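Local atomic coordinates of SusD homolog (PDB entry 3IV0), a protein that probably binds glycans at the outer membrane of Bacteroides thetaiotaomicron, as other SusD-family proteins do, although its own ligand is not established. Residues 178-182 with 183-187; 283-286 with 287-291. All coordinates share one frame; numbering follows the deposited sequence.

Interaction 1 of 2, residues 178-182 with 183-187; sequences DDDPG and AEVLP
Asp180 meets the backbone of Glu184, Val185 and Leu186 with its carboxylate, and this buried group is the tight part of the contact. Its CG lies anti to the backbone N (chi1 -174°), which sends both oxygens across the bend toward the following residues. Asp180 OD1 accepts two bonds on its syn side, one from Glu184 N at 2.9 Å and one from Val185 N at 3.1 Å. These donors come from opposite faces of the carboxylate plane, and the one from Val185 is the straighter. Asp180 OD2 is met on its own syn side by Leu186 N at 3.0 Å, in a nearly linear bond of 174°. A water donates one hydrogen bond to Asp180 OD2 and another to Leu186 O, linking side chain and backbone. Three main-chain N-H groups and a water thus share one carboxylate, which fixes its rotation and would be expected to favour the charged form. Val185 closes in alongside, with CB 3.4 Å from Asp180 OD2.

The other side is looser. Pro181 and Gly182 are exposed at the bend, and the extended Glu184 only brushes it, its CG 3.7 Å from Gly182 O. Val185 and Leu186 pack on helix 117-142, where Arg122 binds the carbonyls of Glu184 and Val185. The chain reverses through Ala183 N bonding Asp180 O at 3.0 Å. This is a type I beta turn from Asp180 to Ala183, its first residue also gathering the N-H groups that follow, in the loop between helices 174-178 and 202-219 of the SusD fold.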
ATOM      1  N   ASP A 178     -22.246   5.424  -4.355  1.00 16.27           N
ATOM      2  CA  ASP A 178     -23.444   6.181  -4.705  1.00 18.93           C
ATOM      3  C   ASP A 178     -24.702   5.332  -4.640  1.00 18.44           C
ATOM      4  O   ASP A 178     -25.755   5.834  -4.234  1.00 20.92           O
ATOM      5  CB  ASP A 178     -23.368   6.734  -6.126  1.00 18.65           C
ATOM      6  CG  ASP A 178     -22.350   7.823  -6.297  1.00 24.60           C
ATOM      7  OD1 ASP A 178     -21.774   8.322  -5.311  1.00 26.44           O
ATOM      8  OD2 ASP A 178     -22.161   8.205  -7.475  1.00 27.09           O
ATOM      9  N   ASP A 179     -24.596   4.066  -5.025  1.00 17.09           N
ATOM     10  CA  ASP A 179     -25.766   3.154  -5.056  1.00 18.00           C
ATOM     11  C   ASP A 179     -26.083   2.629  -3.664  1.00 21.18           C
ATOM     12  O   ASP A 179     -27.045   1.877  -3.494  1.00 22.24           O
ATOM     13  CB  ASP A 179     -25.510   1.909  -5.899  1.00 19.90           C
ATOM     14  CG  ASP A 179     -25.297   2.188  -7.356  1.00 23.52           C
ATOM     15  OD1 ASP A 179     -25.509   3.336  -7.785  1.00 24.72           O
ATOM     16  OD2 ASP A 179     -24.917   1.223  -8.066  1.00 27.30           O
ATOM     17  N   ASP A 180     -25.254   2.963  -2.677  1.00 18.35           N
ATOM     18  CA  ASP A 180     -25.355   2.328  -1.354  1.00 18.74           C
ATOM     19  C   ASP A 180     -25.261   3.410  -0.311  1.00 19.50           C
ATOM     20  O   ASP A 180     -24.386   3.404   0.554  1.00 17.72           O
ATOM     21  CB  ASP A 180     -24.228   1.302  -1.225  1.00 18.34           C
ATOM     22  CG  ASP A 180     -24.289   0.468   0.047  1.00 18.14           C
ATOM     23  OD1 ASP A 180     -25.352   0.278   0.691  1.00 17.83           O
ATOM     24  OD2 ASP A 180     -23.233  -0.064   0.394  1.00 16.08           O
ATOM     25  N   PRO A 181     -26.155   4.392  -0.385  1.00 21.48           N
ATOM     26  CA  PRO A 181     -26.070   5.526   0.515  1.00 23.51           C
ATOM     27  C   PRO A 181     -26.168   5.168   1.996  1.00 24.28           C
ATOM     28  O   PRO A 181     -25.630   5.877   2.830  1.00 26.95           O
ATOM     29  CB  PRO A 181     -27.277   6.386   0.108  1.00 24.05           C
ATOM     30  CG  PRO A 181     -28.183   5.471  -0.590  1.00 25.92           C
ATOM     31  CD  PRO A 181     -27.323   4.470  -1.278  1.00 23.15           C
ATOM     32  N   GLY A 182     -26.812   4.052   2.305  1.00 23.41           N
ATOM     33  CA  GLY A 182     -26.948   3.587   3.687  1.00 21.95           C
ATOM     34  C   GLY A 182     -25.814   2.722   4.224  1.00 18.68           C
ATOM     35  O   GLY A 182     -25.878   2.264   5.357  1.00 19.64           O
ATOM     36  N   ALA A 183     -24.790   2.475   3.405  1.00 17.32           N
ATOM     37  CA  ALA A 183     -23.683   1.598   3.780  1.00 16.05           C
ATOM     38  C   ALA A 183     -24.197   0.271   4.291  1.00 15.13           C
ATOM     39  O   ALA A 183     -23.809  -0.211   5.346  1.00 16.56           O
ATOM     40  CB  ALA A 183     -22.721   2.282   4.820  1.00 15.74           C
ATOM     41  N   GLU A 184     -25.092  -0.306   3.509  1.00 16.93           N
ATOM     42  CA  GLU A 184     -25.649  -1.628   3.799  1.00 17.62           C
ATOM     43  C   GLU A 184     -24.959  -2.755   3.046  1.00 16.01           C
ATOM     44  O   GLU A 184     -24.681  -3.816   3.595  1.00 17.42           O
ATOM     45  CB  GLU A 184     -27.145  -1.657   3.484  1.00 19.16           C
ATOM     46  CG  GLU A 184     -27.922  -0.719   4.373  1.00 26.79           C
ATOM     47  CD  GLU A 184     -29.421  -0.775   4.132  1.00 39.32           C
ATOM     48  OE1 GLU A 184     -29.854  -1.506   3.217  1.00 44.86           O
ATOM     49  OE2 GLU A 184     -30.160  -0.085   4.864  1.00 47.00           O
ATOM     50  N   VAL A 185     -24.739  -2.535   1.752  1.00 15.46           N
ATOM     51  CA  VAL A 185     -24.054  -3.510   0.930  1.00 14.25           C
ATOM     52  C   VAL A 185     -22.574  -3.627   1.337  1.00 14.37           C
ATOM     53  O   VAL A 185     -22.076  -4.734   1.538  1.00 14.41           O
ATOM     54  CB  VAL A 185     -24.210  -3.170  -0.551  1.00 14.69           C
ATOM     55  CG1 VAL A 185     -23.374  -4.103  -1.396  1.00 14.24           C
ATOM     56  CG2 VAL A 185     -25.689  -3.277  -0.958  1.00 15.24           C
ATOM     57  N   LEU A 186     -21.886  -2.498   1.468  1.00 13.52           N
ATOM     58  CA  LEU A 186     -20.563  -2.459   2.131  1.00 12.83           C
ATOM     59  C   LEU A 186     -20.694  -1.572   3.345  1.00 13.78           C
ATOM     60  O   LEU A 186     -20.854  -0.377   3.231  1.00 13.66           O
ATOM     61  CB  LEU A 186     -19.490  -1.894   1.184  1.00 13.45           C
ATOM     62  CG  LEU A 186     -19.168  -2.767  -0.022  1.00 12.06           C
ATOM     63  CD1 LEU A 186     -18.175  -2.006  -0.922  1.00 14.81           C
ATOM     64  CD2 LEU A 186     -18.621  -4.143   0.360  1.00 15.62           C
ATOM     65  N   PRO A 187     -20.602  -2.160   4.535  0.60 12.29           N
ATOM     66  CA  PRO A 187     -20.775  -1.317   5.691  0.60 13.04           C
ATOM     67  C   PRO A 187     -19.528  -0.489   5.921  0.60 12.73           C
ATOM     68  O   PRO A 187     -18.487  -0.730   5.275  0.60 11.49           O
ATOM     69  CB  PRO A 187     -20.939  -2.320   6.825  0.60 12.48           C
ATOM     70  CG  PRO A 187     -20.074  -3.468   6.397  0.60 11.30           C
ATOM     71  CD  PRO A 187     -20.287  -3.547   4.909  0.60 15.49           C
TER
HETATM   72  O   HOH W   1     -20.967   1.373   1.132  1.00 15.52           O

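Interaction 2 of 2, residues 283-286 with 287-291; sequences KFSD and NVSYS. With EDO (1,2-ethanediol), chain F.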
ATOM      1  N   LYS A 283       7.665  -8.898   4.951  1.00 10.30           N
ATOM      2  CA  LYS A 283       7.228  -8.110   6.096  1.00 11.56           C
ATOM      3  C   LYS A 283       8.318  -7.110   6.441  1.00 10.97           C
ATOM      4  O   LYS A 283       9.400  -7.487   6.923  1.00 12.04           O
ATOM      5  CB  LYS A 283       6.926  -9.017   7.282  1.00 11.99           C
ATOM      6  CG  LYS A 283       5.715  -9.905   7.003  1.00 13.37           C
ATOM      7  CD  LYS A 283       5.330 -10.770   8.187  1.00 13.32           C
ATOM      8  CE  LYS A 283       6.113 -12.052   8.207  1.00 12.97           C
ATOM      9  NZ  LYS A 283       5.522 -13.045   9.185  1.00 13.94           N
ATOM     10  N   PHE A 284       8.018  -5.835   6.254  1.00 11.10           N
ATOM     11  CA  PHE A 284       8.976  -4.790   6.576  1.00 11.97           C
ATOM     12  C   PHE A 284       9.579  -4.988   7.952  1.00 11.22           C
ATOM     13  O   PHE A 284      10.828  -4.934   8.136  1.00 11.49           O
ATOM     14  CB  PHE A 284       8.253  -3.436   6.509  1.00 12.20           C
ATOM     15  CG  PHE A 284       9.090  -2.241   6.908  1.00 10.96           C
ATOM     16  CD1 PHE A 284       9.902  -1.629   5.978  1.00 11.87           C
ATOM     17  CD2 PHE A 284       9.047  -1.729   8.191  1.00 13.47           C
ATOM     18  CE1 PHE A 284      10.657  -0.509   6.303  1.00 12.04           C
ATOM     19  CE2 PHE A 284       9.813  -0.604   8.511  1.00 11.78           C
ATOM     20  CZ  PHE A 284      10.628  -0.028   7.554  1.00 11.94           C
ATOM     21  N   SER A 285       8.735  -5.245   8.928  1.00 10.57           N
ATOM     22  CA  SER A 285       9.197  -5.415  10.299  1.00 11.50           C
ATOM     23  C   SER A 285      10.330  -6.465  10.396  1.00 13.37           C
ATOM     24  O   SER A 285      11.314  -6.268  11.141  1.00 13.23           O
ATOM     25  CB  SER A 285       8.023  -5.783  11.200  1.00 11.89           C
ATOM     26  OG  SER A 285       8.409  -5.739  12.573  1.00 12.31           O
ATOM     27  N   ASP A 286      10.192  -7.586   9.682  1.00 11.40           N
ATOM     28  CA  ASP A 286      11.182  -8.662   9.753  1.00 13.24           C
ATOM     29  C   ASP A 286      12.464  -8.324   9.047  1.00 15.11           C
ATOM     30  O   ASP A 286      13.459  -9.034   9.204  1.00 14.95           O
ATOM     31  CB  ASP A 286      10.600  -9.995   9.290  1.00 13.60           C
ATOM     32  CG  ASP A 286       9.669 -10.620  10.324  1.00 14.29           C
ATOM     33  OD1 ASP A 286       9.804 -10.341  11.533  1.00 13.44           O
ATOM     34  OD2 ASP A 286       8.829 -11.472   9.939  1.00 16.01           O
ATOM     35  N   ASN A 287      12.460  -7.237   8.272  1.00 12.83           N
ATOM     36  CA  ASN A 287      13.658  -6.799   7.610  1.00 13.49           C
ATOM     37  C   ASN A 287      14.415  -5.732   8.402  1.00 13.98           C
ATOM     38  O   ASN A 287      15.590  -5.466   8.090  1.00 13.43           O
ATOM     39  CB  ASN A 287      13.316  -6.281   6.200  1.00 11.60           C
ATOM     40  CG  ASN A 287      12.857  -7.385   5.263  1.00 13.29           C
ATOM     41  OD1 ASN A 287      13.312  -8.531   5.334  1.00 13.75           O
ATOM     42  ND2 ASN A 287      11.955  -7.037   4.355  1.00 12.93           N
ATOM     43  N   VAL A 288      13.758  -5.113   9.384  1.00 12.39           N
ATOM     44  CA  VAL A 288      14.355  -4.011  10.140  1.00 12.59           C
ATOM     45  C   VAL A 288      14.435  -4.323  11.628  1.00 12.96           C
ATOM     46  O   VAL A 288      14.669  -3.423  12.428  1.00 14.25           O
ATOM     47  CB  VAL A 288      13.605  -2.675   9.933  1.00 13.22           C
ATOM     48  CG1 VAL A 288      13.723  -2.276   8.468  1.00 15.30           C
ATOM     49  CG2 VAL A 288      12.174  -2.797  10.361  1.00 13.60           C
ATOM     50  N   SER A 289      14.306  -5.580  12.003  1.00 13.66           N
ATOM     51  CA  SER A 289      14.372  -6.013  13.407  1.00 13.38           C
ATOM     52  C   SER A 289      15.456  -7.039  13.602  1.00 14.20           C
ATOM     53  O   SER A 289      15.777  -7.789  12.680  1.00 14.14           O
ATOM     54  CB  SER A 289      13.040  -6.649  13.827  1.00 14.02           C
ATOM     55  OG  SER A 289      11.967  -5.721  13.710  1.00 14.31           O
ATOM     56  N   TYR A 290      16.017  -7.095  14.811  1.00 15.35           N
ATOM     57  CA  TYR A 290      16.981  -8.146  15.137  1.00 15.58           C
ATOM     58  C   TYR A 290      16.819  -8.725  16.539  1.00 15.50           C
ATOM     59  O   TYR A 290      16.980  -9.921  16.713  1.00 16.50           O
ATOM     60  CB  TYR A 290      18.436  -7.658  14.925  1.00 19.49           C
ATOM     61  CG  TYR A 290      18.934  -6.642  15.938  1.00 20.24           C
ATOM     62  CD1 TYR A 290      18.733  -5.281  15.762  1.00 20.58           C
ATOM     63  CD2 TYR A 290      19.616  -7.052  17.081  1.00 20.91           C
ATOM     64  CE1 TYR A 290      19.166  -4.366  16.689  1.00 25.47           C
ATOM     65  CE2 TYR A 290      20.047  -6.134  18.017  1.00 22.09           C
ATOM     66  CZ  TYR A 290      19.827  -4.800  17.817  1.00 24.57           C
ATOM     67  OH  TYR A 290      20.256  -3.868  18.738  1.00 26.73           O
ATOM     68  N   SER A 291      16.521  -7.882  17.516  1.00 16.53           N
ATOM     69  CA  SER A 291      16.653  -8.316  18.913  1.00 18.02           C
ATOM     70  C   SER A 291      15.591  -9.362  19.266  1.00 20.71           C
ATOM     71  O   SER A 291      15.829 -10.283  20.051  1.00 22.17           O
ATOM     72  CB  SER A 291      16.604  -7.120  19.857  1.00 18.20           C
ATOM     73  OG  SER A 291      15.362  -6.440  19.818  1.00 19.53           O
TER
HETATM   74  C1  EDO F   5      13.603 -11.658   7.947  1.00 29.46           C
HETATM   75  O1  EDO F   5      14.590 -11.704   8.941  1.00 32.44           O
HETATM   76  C2  EDO F   5      14.016 -11.277   6.528  1.00 29.16           C
HETATM   77  O2  EDO F   5      15.187 -10.480   6.502  1.00 31.40           O
HETATM   78  O   HOH W   2      15.845  -8.272   9.988  1.00 17.34           O
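In a short, weakly bonded helical turn around 284-287, Val288 and Ser289 fold back on Phe284 and Ser285, at the start of the loop that leads to strand 300-302. Each N-H bonds the carbonyl three residues earlier, as in a 3-10 turn: Asn287 N reaches Phe284 O at 2.8 Å, and Val288 N reaches Ser285 O at 3.2 Å. Each donor stands above the plane of its carbonyl. Ser285 O also takes the hydroxyl of Ser289 OG at 2.7 Å, which arrives from the opposite face to Val288 N, so two bonds grip this oxygen. Trp345 NE1 is a further partner of Ser289 OG, tying the turn to a neighbouring loop.

On the apolar side, Phe284 swings out with CG anti to its N (chi1 176°), and its ring runs obliquely across the Val288 side chain. Val288 CG1 sits over one ring face, 4.2 Å from the Phe284 centroid, as a CH-pi contact, while Val288 CG2 lies 3.7 Å from Phe284 CE2 near the rim. Asp286 turns elsewhere, its carboxylate bonded to Ser357 and Thr356. Asn287 ND2 bonds Asn281 O. A 1,2-ethanediol, probably from the crystallisation liquor and also bonded to Lys295, bridges two acceptors of buried residues by weak bonds: its O1 reaches Asp286 O, and its O2 lies 2.9 Å from Asn287 OD1.

Overall arrangement
Both interactions are local contacts within consecutive residues, and they lie in series: interaction 1 is complete before interaction 2 begins. Their centres are about 39 Å apart and their nearest atoms about 26 Å, on opposite sides of the centre of the chain, so neither touches the other. Residues 178-187 sit on the periphery, between helices 174-178 and 202-219, and lean on helix 117-142. The contact within 283-291 is buried, packing on helix 43-50 and strand 300-302. Together they exemplify how a helix-rich chain fastens a loop and a short helical turn: one organised round a carboxylate, the other round a carbonyl oxygen and an aromatic face.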